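Local atomic coordinates of ADP-ribosylation factor-binding protein GGA2 (Saccharomyces cerevisiae, PDB entry 3MNM), a protein that binds ARF1 and ARF2 and may regulate membrane traffic through the trans-Golgi network, this chain being the protein's GAE domain. Residues Thr11-Ser16 with Ala116-Pro121; Phe38-Ser43 with Asn75-Ile80; Leu50-Ala55 with Trp101-Ser106. All blocks are in the same frame, centred on the assembly; numbering follows the deposited sequence.

Contact 1: Thr11-Ser16 with Ala116-Pro121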
ATOM      1  N   THR A  11       2.099  -9.848   1.234  1.00 22.29           N
ATOM      2  CA  THR A  11       1.714 -10.033  -0.147  1.00 20.32           C
ATOM      3  C   THR A  11       2.345  -8.923  -0.967  1.00 25.27           C
ATOM      4  O   THR A  11       2.275  -7.742  -0.591  1.00 20.69           O
ATOM      5  CB  THR A  11       0.180  -9.998  -0.322  1.00 26.66           C
ATOM      6  OG1 THR A  11      -0.431 -10.915   0.600  1.00 34.03           O
ATOM      7  CG2 THR A  11      -0.194 -10.385  -1.732  1.00 28.65           C
ATOM      8  N   LEU A  12       2.984  -9.295  -2.071  1.00 18.19           N
ATOM      9  CA  LEU A  12       3.568  -8.302  -2.962  0.60 18.03           C
ATOM     10  C   LEU A  12       2.466  -7.658  -3.787  1.00 20.77           C
ATOM     11  O   LEU A  12       1.635  -8.343  -4.391  1.00 21.71           O
ATOM     12  CB  LEU A  12       4.634  -8.902  -3.883  0.60 19.38           C
ATOM     13  CG  LEU A  12       5.256  -7.870  -4.826  0.60 19.54           C
ATOM     14  CD1 LEU A  12       6.128  -6.883  -4.048  0.60 21.04           C
ATOM     15  CD2 LEU A  12       6.055  -8.513  -5.963  0.60 24.81           C
ATOM     16  N   VAL A  13       2.447  -6.331  -3.786  1.00 15.47           N
ATOM     17  CA  VAL A  13       1.479  -5.573  -4.555  1.00 13.00           C
ATOM     18  C   VAL A  13       2.128  -5.081  -5.833  1.00 16.25           C
ATOM     19  O   VAL A  13       1.574  -5.234  -6.911  1.00 16.48           O
ATOM     20  CB  VAL A  13       0.936  -4.358  -3.753  1.00 12.96           C
ATOM     21  CG1 VAL A  13      -0.005  -3.531  -4.613  1.00 12.54           C
ATOM     22  CG2 VAL A  13       0.231  -4.842  -2.477  1.00 14.09           C
ATOM     23  N   ASN A  14       3.300  -4.462  -5.717  1.00 12.45           N
ATOM     24  CA  ASN A  14       4.005  -3.990  -6.896  1.00 12.03           C
ATOM     25  C   ASN A  14       5.477  -3.766  -6.616  1.00 21.16           C
ATOM     26  O   ASN A  14       5.859  -3.436  -5.494  1.00 17.90           O
ATOM     27  CB  ASN A  14       3.400  -2.684  -7.408  1.00 13.37           C
ATOM     28  CG  ASN A  14       3.741  -2.420  -8.858  1.00 21.03           C
ATOM     29  OD1 ASN A  14       3.311  -3.157  -9.737  1.00 24.22           O
ATOM     30  ND2 ASN A  14       4.519  -1.365  -9.115  1.00 15.37           N
ATOM     31  N   GLN A  15       6.297  -3.949  -7.642  1.00 15.57           N
ATOM     32  CA  GLN A  15       7.695  -3.549  -7.575  1.00 16.92           C
ATOM     33  C   GLN A  15       8.058  -2.825  -8.854  1.00 18.52           C
ATOM     34  O   GLN A  15       7.915  -3.366  -9.949  1.00 18.87           O
ATOM     35  CB  GLN A  15       8.599  -4.753  -7.339  1.00 16.35           C
ATOM     36  CG  GLN A  15      10.075  -4.437  -7.447  1.00 19.06           C
ATOM     37  CD  GLN A  15      10.939  -5.524  -6.848  1.00 28.44           C
ATOM     38  OE1 GLN A  15      10.488  -6.292  -5.990  1.00 32.09           O
ATOM     39  NE2 GLN A  15      12.194  -5.594  -7.293  1.00 32.82           N
ATOM     40  N   SER A  16       8.507  -1.581  -8.718  1.00 15.03           N
ATOM     41  CA  SER A  16       8.910  -0.791  -9.852  1.00 13.81           C
ATOM     42  C   SER A  16      10.423  -0.596  -9.758  1.00 14.95           C
ATOM     43  O   SER A  16      11.057  -1.171  -8.874  1.00 18.71           O
ATOM     44  CB  SER A  16       8.183   0.558  -9.839  1.00 17.19           C
ATOM     45  OG  SER A  16       8.744   1.415  -8.850  1.00 17.18           O
ATOM     46  N   ALA A 116      -2.393   0.503 -10.177  1.00 11.72           N
ATOM     47  CA  ALA A 116      -2.927  -0.808 -10.600  1.00 14.75           C
ATOM     48  C   ALA A 116      -4.217  -1.164  -9.885  1.00 24.47           C
ATOM     49  O   ALA A 116      -4.661  -0.469  -8.971  1.00 17.26           O
ATOM     50  CB  ALA A 116      -1.928  -1.914 -10.346  1.00 13.30           C
ATOM     51  N   VAL A 117      -4.789  -2.289 -10.318  1.00 26.34           N
ATOM     52  CA  VAL A 117      -5.857  -2.996  -9.616  1.00 34.26           C
ATOM     53  C   VAL A 117      -5.303  -4.266  -8.945  1.00 30.20           C
ATOM     54  O   VAL A 117      -4.655  -5.093  -9.599  1.00 37.67           O
ATOM     55  CB  VAL A 117      -6.946  -3.400 -10.608  1.00 31.08           C
ATOM     56  CG1 VAL A 117      -7.813  -2.193 -10.960  1.00 27.59           C
ATOM     57  CG2 VAL A 117      -6.299  -3.994 -11.868  1.00 24.48           C
ATOM     58  N   PHE A 118      -5.554  -4.424  -7.646  1.00 21.76           N
ATOM     59  CA  PHE A 118      -4.972  -5.530  -6.873  1.00 26.56           C
ATOM     60  C   PHE A 118      -6.019  -6.421  -6.194  1.00 30.64           C
ATOM     61  O   PHE A 118      -6.884  -5.941  -5.457  1.00 29.35           O
ATOM     62  CB  PHE A 118      -3.971  -4.999  -5.829  1.00 28.28           C
ATOM     63  CG  PHE A 118      -3.431  -6.061  -4.902  1.00 24.18           C
ATOM     64  CD1 PHE A 118      -2.341  -6.838  -5.273  1.00 27.68           C
ATOM     65  CD2 PHE A 118      -4.011  -6.282  -3.660  1.00 27.96           C
ATOM     66  CE1 PHE A 118      -1.844  -7.814  -4.421  1.00 28.67           C
ATOM     67  CE2 PHE A 118      -3.524  -7.261  -2.805  1.00 29.44           C
ATOM     68  CZ  PHE A 118      -2.437  -8.026  -3.183  1.00 31.57           C
ATOM     69  N   THR A 119      -5.925  -7.725  -6.441  1.00 31.11           N
ATOM     70  CA  THR A 119      -6.849  -8.689  -5.849  1.00 27.32           C
ATOM     71  C   THR A 119      -6.284  -9.285  -4.563  1.00 28.55           C
ATOM     72  O   THR A 119      -5.233  -9.920  -4.569  1.00 30.38           O
ATOM     73  CB  THR A 119      -7.214  -9.806  -6.848  1.00 34.17           C
ATOM     74  OG1 THR A 119      -7.960  -9.245  -7.937  1.00 28.60           O
ATOM     75  CG2 THR A 119      -8.064 -10.875  -6.161  1.00 39.47           C
ATOM     76  N   LEU A 120      -6.986  -9.065  -3.457  1.00 28.65           N
ATOM     77  CA  LEU A 120      -6.531  -9.548  -2.164  1.00 29.86           C
ATOM     78  C   LEU A 120      -6.578 -11.068  -2.090  1.00 42.11           C
ATOM     79  O   LEU A 120      -7.476 -11.695  -2.659  1.00 40.19           O
ATOM     80  CB  LEU A 120      -7.370  -8.955  -1.026  1.00 30.94           C
ATOM     81  CG  LEU A 120      -6.931  -7.604  -0.450  1.00 34.58           C
ATOM     82  CD1 LEU A 120      -6.894  -6.539  -1.529  1.00 38.47           C
ATOM     83  CD2 LEU A 120      -7.843  -7.182   0.699  1.00 38.15           C
ATOM     84  N   PRO A 121      -5.602 -11.667  -1.394  1.00 39.61           N
ATOM     85  CA  PRO A 121      -5.689 -13.097  -1.094  1.00 44.06           C
ATOM     86  C   PRO A 121      -6.877 -13.334  -0.181  1.00 49.46           C
ATOM     87  O   PRO A 121      -7.264 -12.444   0.579  1.00 41.23           O
ATOM     88  CB  PRO A 121      -4.385 -13.382  -0.341  1.00 39.13           C
ATOM     89  CG  PRO A 121      -3.947 -12.062   0.193  1.00 38.89           C
ATOM     90  CD  PRO A 121      -4.389 -11.053  -0.829  1.00 35.92           C
TER
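Phe-118 carries this contact, pressing its ring against the side chains of Thr-11 and Val-13 and the carbonyl O of Leu-12. Its CG stands anti to the backbone N (chi1 174°), which swings the ring off its own chain and across to the strand 10-15. One face receives Val-13 CG2 in a CH-pi contact, 4.2 Å from the ring centroid and nearly over its centre. Val-13 CG1 meets Phe-118 CD1 at 4.1 Å, and a branched valine suits the place because both methyls serve the same ring. Thr-11 comes to the edge instead, its CG2 lying in the ring plane 3.6 Å from Phe-118 CZ. The hydroxyl branch of this threonine turns the other way, with OG1 3.7 Å from CG of Pro-121, at the end of the proline ring. No hydrogen bond crosses between the segments. A serine in place of Phe-118 would probably open a gap beside Val-13 and leave its CG2 methyl without the aromatic face it rests on. Phe-23 of the strand 19-27 also meets the Phe-118 ring, edge-to-face. The contact joins strand 10-15 of one sheet to the chain just past strand 110-117 of the other, in the Ig-like beta sandwich of the GAE domain.

Contact 2: Phe38-Ser43 with Asn75-Ile80; sequences FFTNLS and NAKDGI
Phe-38 meets Asp-78 obliquely, with ring and carboxylate planes 45° apart and Phe-38 CB 3.6 Å from Asp-78 OD1. The acid is held from outside the pair by a salt bridge from OD2 to Arg-10, whose guanidinium also makes a cation-pi contact with the Phe-38 ring. At Phe-39 the backbones join as an antiparallel hydrogen-bonded pair: Phe-39 N donates to Ile-80 O at 2.9 Å. The return is split, since Phe-39 O takes weak bonds from the N of both Gly-79 and Ile-80, which makes a classic beta bulge. Glycine fits this bulge because a CB there would crowd that of Ala-76. Phe-39 CD2 touches Ile-80 CG2 at 4.0 Å, two apolar groups on the same side of the sheet. Thr-40 places OG1 anti to its carbonyl carbon (chi1 -71°), where it accepts an almost straight bond from Asp-78 N at 3.1 Å; a water also links this hydroxyl to Asp-78 OD1. Asn-41 N then donates to Ala-76 O at 2.8 Å. The side chain of Asn-41 folds back on its own chain, OD1 accepting from Ser-43 N at 2.9 Å as an Asx turn, while ND2 bonds the carbonyls of Ser-45 and Ile-73. An asparagine suits the spot because its amide can both accept and donate. Beyond the turn, Ser-43 O receives Asn-75 N at 2.9 Å. The strand 38-41 thus lies between the strand 19-27, to which Phe-38 and Thr-40 are hydrogen-bonded through their backbones, and the loop leading into the strand 80-81, with the Phe-39 ring packing edge-to-face with Phe-52 of the strand 50-55.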
ATOM      1  N   PHE A  38       3.236  -1.519   3.296  1.00 13.96           N
ATOM      2  CA  PHE A  38       4.645  -1.252   3.557  1.00 12.00           C
ATOM      3  C   PHE A  38       5.327  -0.818   2.288  1.00 12.16           C
ATOM      4  O   PHE A  38       5.207  -1.475   1.244  1.00 14.72           O
ATOM      5  CB  PHE A  38       5.349  -2.505   4.087  1.00 11.00           C
ATOM      6  CG  PHE A  38       4.902  -2.917   5.450  1.00 14.06           C
ATOM      7  CD1 PHE A  38       5.558  -2.441   6.577  1.00 17.79           C
ATOM      8  CD2 PHE A  38       3.831  -3.782   5.617  1.00 16.80           C
ATOM      9  CE1 PHE A  38       5.158  -2.828   7.848  1.00 18.86           C
ATOM     10  CE2 PHE A  38       3.428  -4.169   6.885  1.00 20.16           C
ATOM     11  CZ  PHE A  38       4.094  -3.692   8.001  1.00 19.67           C
ATOM     12  N   PHE A  39       6.074   0.278   2.381  1.00 10.02           N
ATOM     13  CA  PHE A  39       6.737   0.862   1.236  1.00  9.39           C
ATOM     14  C   PHE A  39       8.228   0.797   1.444  1.00 13.93           C
ATOM     15  O   PHE A  39       8.738   1.253   2.460  1.00 12.99           O
ATOM     16  CB  PHE A  39       6.285   2.315   1.056  1.00 10.17           C
ATOM     17  CG  PHE A  39       4.826   2.438   0.770  1.00  9.52           C
ATOM     18  CD1 PHE A  39       4.374   2.541  -0.546  1.00 12.19           C
ATOM     19  CD2 PHE A  39       3.901   2.412   1.800  1.00  9.88           C
ATOM     20  CE1 PHE A  39       3.006   2.624  -0.813  1.00 10.87           C
ATOM     21  CE2 PHE A  39       2.541   2.488   1.544  1.00 13.18           C
ATOM     22  CZ  PHE A  39       2.094   2.589   0.231  1.00 13.52           C
ATOM     23  N   THR A  40       8.907   0.193   0.477  1.00 10.61           N
ATOM     24  CA  THR A  40      10.353  -0.005   0.502  1.00 13.44           C
ATOM     25  C   THR A  40      11.013   0.692  -0.688  1.00 15.71           C
ATOM     26  O   THR A  40      10.616   0.530  -1.852  1.00 13.00           O
ATOM     27  CB  THR A  40      10.685  -1.511   0.486  1.00 10.10           C
ATOM     28  OG1 THR A  40      10.322  -2.080   1.744  1.00 13.71           O
ATOM     29  CG2 THR A  40      12.184  -1.745   0.198  1.00 15.09           C
ATOM     30  N   ASN A  41      12.034   1.486  -0.405  1.00 13.88           N
ATOM     31  CA  ASN A  41      12.696   2.246  -1.444  1.00 12.84           C
ATOM     32  C   ASN A  41      13.726   1.367  -2.143  1.00 15.97           C
ATOM     33  O   ASN A  41      14.595   0.806  -1.485  1.00 15.79           O
ATOM     34  CB  ASN A  41      13.361   3.479  -0.816  1.00 11.97           C
ATOM     35  CG  ASN A  41      13.888   4.469  -1.845  1.00 13.58           C
ATOM     36  OD1 ASN A  41      13.835   4.233  -3.053  1.00 13.67           O
ATOM     37  ND2 ASN A  41      14.413   5.612  -1.355  1.00 13.97           N
ATOM     38  N   LEU A  42      13.607   1.221  -3.463  1.00 14.17           N
ATOM     39  CA  LEU A  42      14.577   0.427  -4.228  1.00 17.35           C
ATOM     40  C   LEU A  42      15.617   1.311  -4.918  1.00 19.72           C
ATOM     41  O   LEU A  42      16.507   0.816  -5.614  1.00 20.50           O
ATOM     42  CB  LEU A  42      13.847  -0.456  -5.259  1.00 15.95           C
ATOM     43  CG  LEU A  42      12.811  -1.400  -4.654  1.00 17.20           C
ATOM     44  CD1 LEU A  42      12.016  -2.115  -5.751  1.00 16.85           C
ATOM     45  CD2 LEU A  42      13.440  -2.413  -3.712  1.00 22.96           C
ATOM     46  N   SER A  43      15.487   2.623  -4.743  1.00 16.32           N
ATOM     47  CA  SER A  43      16.411   3.578  -5.325  1.00 15.51           C
ATOM     48  C   SER A  43      17.521   3.888  -4.317  1.00 17.40           C
ATOM     49  O   SER A  43      17.297   3.797  -3.122  1.00 15.17           O
ATOM     50  CB  SER A  43      15.681   4.875  -5.675  1.00 17.38           C
ATOM     51  OG  SER A  43      16.582   5.834  -6.218  1.00 20.50           O
ATOM     52  N   ASN A  75      17.215   3.130  -0.332  1.00 13.94           N
ATOM     53  CA  ASN A  75      17.200   1.731   0.111  1.00 14.26           C
ATOM     54  C   ASN A  75      16.437   1.440   1.397  1.00 13.13           C
ATOM     55  O   ASN A  75      16.555   0.354   1.956  1.00 16.76           O
ATOM     56  CB  ASN A  75      18.627   1.157   0.220  1.00 17.11           C
ATOM     57  CG  ASN A  75      19.424   1.314  -1.059  1.00 22.44           C
ATOM     58  OD1 ASN A  75      20.529   1.855  -1.052  1.00 26.82           O
ATOM     59  ND2 ASN A  75      18.871   0.844  -2.161  1.00 19.14           N
ATOM     60  N   ALA A  76      15.639   2.396   1.878  1.00 12.59           N
ATOM     61  CA  ALA A  76      14.926   2.184   3.125  1.00 13.41           C
ATOM     62  C   ALA A  76      13.995   0.994   3.032  1.00 16.81           C
ATOM     63  O   ALA A  76      13.180   0.916   2.116  1.00 16.55           O
ATOM     64  CB  ALA A  76      14.125   3.434   3.509  1.00 13.23           C
ATOM     65  N   LYS A  77      14.111   0.082   3.986  1.00 14.48           N
ATOM     66  CA  LYS A  77      13.158  -1.017   4.097  1.00 15.53           C
ATOM     67  C   LYS A  77      11.994  -0.630   4.996  1.00 17.56           C
ATOM     68  O   LYS A  77      12.185  -0.199   6.146  1.00 15.01           O
ATOM     69  CB  LYS A  77      13.847  -2.294   4.600  1.00 20.73           C
ATOM     70  CG  LYS A  77      14.676  -2.975   3.520  1.00 26.30           C
ATOM     71  CD  LYS A  77      15.565  -4.088   4.077  1.00 31.50           C
ATOM     72  CE  LYS A  77      14.754  -5.177   4.762  1.00 40.79           C
ATOM     73  NZ  LYS A  77      15.641  -6.276   5.267  1.00 48.08           N
ATOM     74  N   ASP A  78      10.780  -0.776   4.476  1.00 13.93           N
ATOM     75  CA  ASP A  78       9.590  -0.414   5.237  1.00 15.31           C
ATOM     76  C   ASP A  78       9.718   1.019   5.752  1.00 12.63           C
ATOM     77  O   ASP A  78       9.417   1.309   6.923  1.00 15.34           O
ATOM     78  CB  ASP A  78       9.368  -1.374   6.409  1.00 17.80           C
ATOM     79  CG  ASP A  78       9.100  -2.801   5.948  1.00 18.55           C
ATOM     80  OD1 ASP A  78       8.829  -2.993   4.748  1.00 16.52           O
ATOM     81  OD2 ASP A  78       9.162  -3.718   6.788  1.00 22.07           O
ATOM     82  N   GLY A  79      10.162   1.903   4.870  1.00 11.28           N
ATOM     83  CA  GLY A  79      10.384   3.294   5.231  1.00 15.70           C
ATOM     84  C   GLY A  79       9.098   4.037   5.547  1.00 17.10           C
ATOM     85  O   GLY A  79       9.093   4.974   6.341  1.00 14.95           O
ATOM     86  N   ILE A  80       8.002   3.616   4.919  1.00 11.22           N
ATOM     87  CA  ILE A  80       6.697   4.218   5.126  1.00 10.34           C
ATOM     88  C   ILE A  80       5.711   3.087   5.280  1.00 14.65           C
ATOM     89  O   ILE A  80       5.872   2.037   4.634  1.00 12.97           O
ATOM     90  CB  ILE A  80       6.277   5.078   3.910  1.00 10.90           C
ATOM     91  CG1 ILE A  80       7.227   6.273   3.754  1.00 12.37           C
ATOM     92  CG2 ILE A  80       4.822   5.539   4.052  1.00 12.62           C
ATOM     93  CD1 ILE A  80       7.110   6.969   2.393  1.00 10.88           C
TER
HETATM   94  O   HOH W   1      10.941  -4.571   3.223  1.00 34.43           O
HETATM   95  O   HOH W   2      15.679  -1.675  -0.465  1.00 22.61           O

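Contact 3: Leu50-Ala55 with Trp101-Ser106; sequences LVFLLA and WKVNYS
Leu-50 and Val-103 meet in the apolar centre, Leu-50 CG lying 3.7 Å from Val-103 CG2, on the inner side of one sheet of the Ig-like beta sandwich. Next to them Phe-52 sets its ring edge against Val-103, CD2 being 4.0 Å from CB, while its CE2 reaches Trp-101 CB at 3.9 Å. Trp-101 CG sits between the backbone N and the carbonyl carbon (chi1 60°), a crowded position that carries the indole away from the strand 50-55, leaving CB as the nearest atom to Phe-52 and Leu-54. Large apolar residues suit this face because it looks toward the other sheet, where Ile-21 and Leu-19 meet Trp-101 and Val-103. The strands run antiparallel, at 175°, and are stitched by two hydrogen-bonded pairs, Val-51 with Asn-104 and Leu-53 with Lys-102. The N of Leu-53 reaches Lys-102 O at 2.8 Å. The outer face is mixed, with apolar Val-51 and Leu-53 beside polar Asn-104 and Lys-102. Asn-104 gives its ND2 to Glu-113, and Lys-102 makes a long, weak ion pair with the same acid. At this edge one water donates to both Val-51 O, 3.1 Å away, and Asn-104 OD1, 2.8 Å away.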
ATOM      1  N   LEU A  50       5.637  11.262  -1.020  1.00  8.89           N
ATOM      2  CA  LEU A  50       4.904  10.035  -1.385  1.00  9.39           C
ATOM      3  C   LEU A  50       3.446  10.116  -0.934  1.00  9.54           C
ATOM      4  O   LEU A  50       3.143  10.291   0.253  1.00 10.58           O
ATOM      5  CB  LEU A  50       5.603   8.774  -0.820  1.00  9.43           C
ATOM      6  CG  LEU A  50       5.012   7.464  -1.399  1.00  9.22           C
ATOM      7  CD1 LEU A  50       6.146   6.441  -1.566  1.00 11.73           C
ATOM      8  CD2 LEU A  50       3.913   6.952  -0.481  1.00  9.93           C
ATOM      9  N   VAL A  51       2.539   9.963  -1.902  1.00  9.55           N
ATOM     10  CA  VAL A  51       1.107  10.061  -1.673  1.00  8.31           C
ATOM     11  C   VAL A  51       0.477   8.768  -2.184  1.00  9.61           C
ATOM     12  O   VAL A  51       0.579   8.463  -3.365  1.00 10.32           O
ATOM     13  CB  VAL A  51       0.531  11.268  -2.440  1.00  9.71           C
ATOM     14  CG1 VAL A  51      -0.977  11.334  -2.295  1.00  9.57           C
ATOM     15  CG2 VAL A  51       1.161  12.575  -1.913  1.00 11.60           C
ATOM     16  N   PHE A  52      -0.134   8.009  -1.280  1.00  9.52           N
ATOM     17  CA  PHE A  52      -0.732   6.712  -1.627  1.00  8.71           C
ATOM     18  C   PHE A  52      -2.247   6.779  -1.510  1.00 10.57           C
ATOM     19  O   PHE A  52      -2.794   7.214  -0.483  1.00  9.96           O
ATOM     20  CB  PHE A  52      -0.202   5.643  -0.672  1.00 11.17           C
ATOM     21  CG  PHE A  52      -0.660   4.243  -1.002  1.00 10.21           C
ATOM     22  CD1 PHE A  52      -1.447   3.534  -0.101  1.00 11.31           C
ATOM     23  CD2 PHE A  52      -0.260   3.630  -2.186  1.00 11.51           C
ATOM     24  CE1 PHE A  52      -1.845   2.232  -0.376  1.00 10.70           C
ATOM     25  CE2 PHE A  52      -0.664   2.335  -2.473  1.00 11.70           C
ATOM     26  CZ  PHE A  52      -1.451   1.632  -1.565  1.00 10.57           C
ATOM     27  N   LEU A  53      -2.927   6.323  -2.564  1.00  9.65           N
ATOM     28  CA  LEU A  53      -4.389   6.311  -2.600  1.00 10.01           C
ATOM     29  C   LEU A  53      -4.874   4.878  -2.791  1.00 10.87           C
ATOM     30  O   LEU A  53      -4.419   4.189  -3.705  1.00 13.43           O
ATOM     31  CB  LEU A  53      -4.887   7.178  -3.770  1.00 10.57           C
ATOM     32  CG  LEU A  53      -6.397   7.341  -3.922  1.00 12.65           C
ATOM     33  CD1 LEU A  53      -6.996   8.095  -2.727  1.00 14.44           C
ATOM     34  CD2 LEU A  53      -6.705   8.087  -5.232  1.00 14.60           C
ATOM     35  N   LEU A  54      -5.787   4.440  -1.927  1.00 11.18           N
ATOM     36  CA  LEU A  54      -6.312   3.077  -1.982  1.00 12.47           C
ATOM     37  C   LEU A  54      -7.834   3.100  -2.017  1.00 14.76           C
ATOM     38  O   LEU A  54      -8.466   3.851  -1.278  1.00 15.85           O
ATOM     39  CB  LEU A  54      -5.827   2.302  -0.749  1.00 14.56           C
ATOM     40  CG  LEU A  54      -6.251   0.841  -0.622  1.00 19.29           C
ATOM     41  CD1 LEU A  54      -5.687   0.045  -1.787  1.00 15.32           C
ATOM     42  CD2 LEU A  54      -5.751   0.295   0.719  1.00 20.78           C
ATOM     43  N   ALA A  55      -8.431   2.277  -2.867  1.00 12.11           N
ATOM     44  CA  ALA A  55      -9.890   2.223  -2.947  1.00 12.36           C
ATOM     45  C   ALA A  55     -10.327   0.770  -2.961  1.00 16.87           C
ATOM     46  O   ALA A  55      -9.649  -0.075  -3.538  1.00 16.79           O
ATOM     47  CB  ALA A  55     -10.387   2.923  -4.200  1.00 18.42           C
ATOM     48  N   TRP A 101      -5.232   0.985  -6.491  1.00 13.47           N
ATOM     49  CA  TRP A 101      -4.271   1.819  -5.749  1.00  9.95           C
ATOM     50  C   TRP A 101      -3.507   2.728  -6.702  1.00 13.61           C
ATOM     51  O   TRP A 101      -3.377   2.455  -7.895  1.00 13.30           O
ATOM     52  CB  TRP A 101      -3.313   0.958  -4.910  1.00 11.03           C
ATOM     53  CG  TRP A 101      -2.491   0.000  -5.736  1.00 10.88           C
ATOM     54  CD1 TRP A 101      -2.792  -1.312  -6.041  1.00 10.91           C
ATOM     55  CD2 TRP A 101      -1.247   0.289  -6.384  1.00  9.90           C
ATOM     56  NE1 TRP A 101      -1.798  -1.846  -6.833  1.00 12.66           N
ATOM     57  CE2 TRP A 101      -0.839  -0.888  -7.052  1.00 12.24           C
ATOM     58  CE3 TRP A 101      -0.430   1.430  -6.457  1.00 11.68           C
ATOM     59  CZ2 TRP A 101       0.336  -0.947  -7.805  1.00 14.88           C
ATOM     60  CZ3 TRP A 101       0.747   1.361  -7.195  1.00 12.46           C
ATOM     61  CH2 TRP A 101       1.117   0.179  -7.863  1.00 14.10           C
ATOM     62  N   LYS A 102      -3.009   3.834  -6.163  1.00 12.21           N
ATOM     63  CA  LYS A 102      -2.213   4.761  -6.937  1.00 10.69           C
ATOM     64  C   LYS A 102      -1.169   5.324  -5.994  1.00 12.55           C
ATOM     65  O   LYS A 102      -1.462   5.578  -4.827  1.00 12.93           O
ATOM     66  CB  LYS A 102      -3.086   5.905  -7.464  1.00 11.75           C
ATOM     67  CG  LYS A 102      -2.326   6.947  -8.209  1.00 17.53           C
ATOM     68  CD  LYS A 102      -3.273   7.952  -8.846  1.00 24.96           C
ATOM     69  CE  LYS A 102      -2.507   9.055  -9.560  1.00 30.98           C
ATOM     70  NZ  LYS A 102      -3.414  10.069 -10.158  1.00 41.12           N
ATOM     71  N   VAL A 103       0.041   5.511  -6.496  1.00  9.86           N
ATOM     72  CA  VAL A 103       1.068   6.183  -5.715  1.00  9.83           C
ATOM     73  C   VAL A 103       1.757   7.243  -6.576  1.00 11.76           C
ATOM     74  O   VAL A 103       2.037   7.029  -7.757  1.00 11.65           O
ATOM     75  CB  VAL A 103       2.085   5.172  -5.101  1.00  9.06           C
ATOM     76  CG1 VAL A 103       2.985   4.566  -6.175  1.00  9.35           C
ATOM     77  CG2 VAL A 103       2.921   5.844  -3.993  1.00 10.64           C
ATOM     78  N   ASN A 104       1.985   8.409  -5.982  1.00  7.87           N
ATOM     79  CA  ASN A 104       2.730   9.483  -6.634  1.00  7.99           C
ATOM     80  C   ASN A 104       3.857   9.842  -5.691  1.00  9.87           C
ATOM     81  O   ASN A 104       3.646   9.888  -4.482  1.00 10.22           O
ATOM     82  CB  ASN A 104       1.842  10.721  -6.829  1.00 12.03           C
ATOM     83  CG  ASN A 104       0.811  10.528  -7.907  1.00 12.16           C
ATOM     84  OD1 ASN A 104      -0.240   9.943  -7.660  1.00 14.14           O
ATOM     85  ND2 ASN A 104       1.110  10.999  -9.120  1.00 13.78           N
ATOM     86  N   TYR A 105       5.047  10.064  -6.229  1.00  9.76           N
ATOM     87  CA  TYR A 105       6.184  10.416  -5.390  1.00 14.56           C
ATOM     88  C   TYR A 105       7.262  11.080  -6.228  1.00 13.79           C
ATOM     89  O   TYR A 105       7.192  11.095  -7.463  1.00 13.17           O
ATOM     90  CB  TYR A 105       6.741   9.173  -4.676  1.00 10.49           C
ATOM     91  CG  TYR A 105       7.216   8.079  -5.609  1.00 11.31           C
ATOM     92  CD1 TYR A 105       6.337   7.087  -6.045  1.00 12.67           C
ATOM     93  CD2 TYR A 105       8.537   8.027  -6.045  1.00 14.06           C
ATOM     94  CE1 TYR A 105       6.757   6.081  -6.901  1.00 13.50           C
ATOM     95  CE2 TYR A 105       8.970   7.014  -6.900  1.00 17.77           C
ATOM     96  CZ  TYR A 105       8.075   6.046  -7.320  1.00 20.60           C
ATOM     97  OH  TYR A 105       8.494   5.050  -8.178  1.00 17.14           O
ATOM     98  N   SER A 106       8.264  11.641  -5.557  1.00 10.83           N
ATOM     99  CA  SER A 106       9.403  12.257  -6.229  0.70 15.55           C
ATOM    100  C   SER A 106      10.662  11.424  -5.992  1.00 15.53           C
ATOM    101  O   SER A 106      10.880  10.938  -4.879  1.00 13.96           O
ATOM    102  CB  SER A 106       9.636  13.669  -5.665  0.70 14.74           C
ATOM    103  OG  SER A 106       8.431  14.406  -5.566  0.70 12.33           O
TER
HETATM  104  O   HOH W   3      -1.615   9.330  -5.331  1.00 13.84           O

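From the N terminus the chain enters through 11-16, whose partner 116-121 comes near the C terminus, so contact 1 closes a loop around nearly the whole domain. Contacts 2 and 3 both nest inside it. They cross each other, because 50-55 falls between the segments of contact 2, and 75-80 between those of contact 3. Contact 2 finishes one sheet, contact 3 pairs two neighbouring strands of the other, and contact 1 spans the two. Direct touches tie them together: Phe-39 CZ packs 3.4 Å from Phe-52 CG, Val-13 and Asn-14 lie on the Trp-101 indole, and Ala-116 O probably accepts a hydrogen bond from Trp-101 N. Leu-42 also packs against Gln-15 and Ser-16.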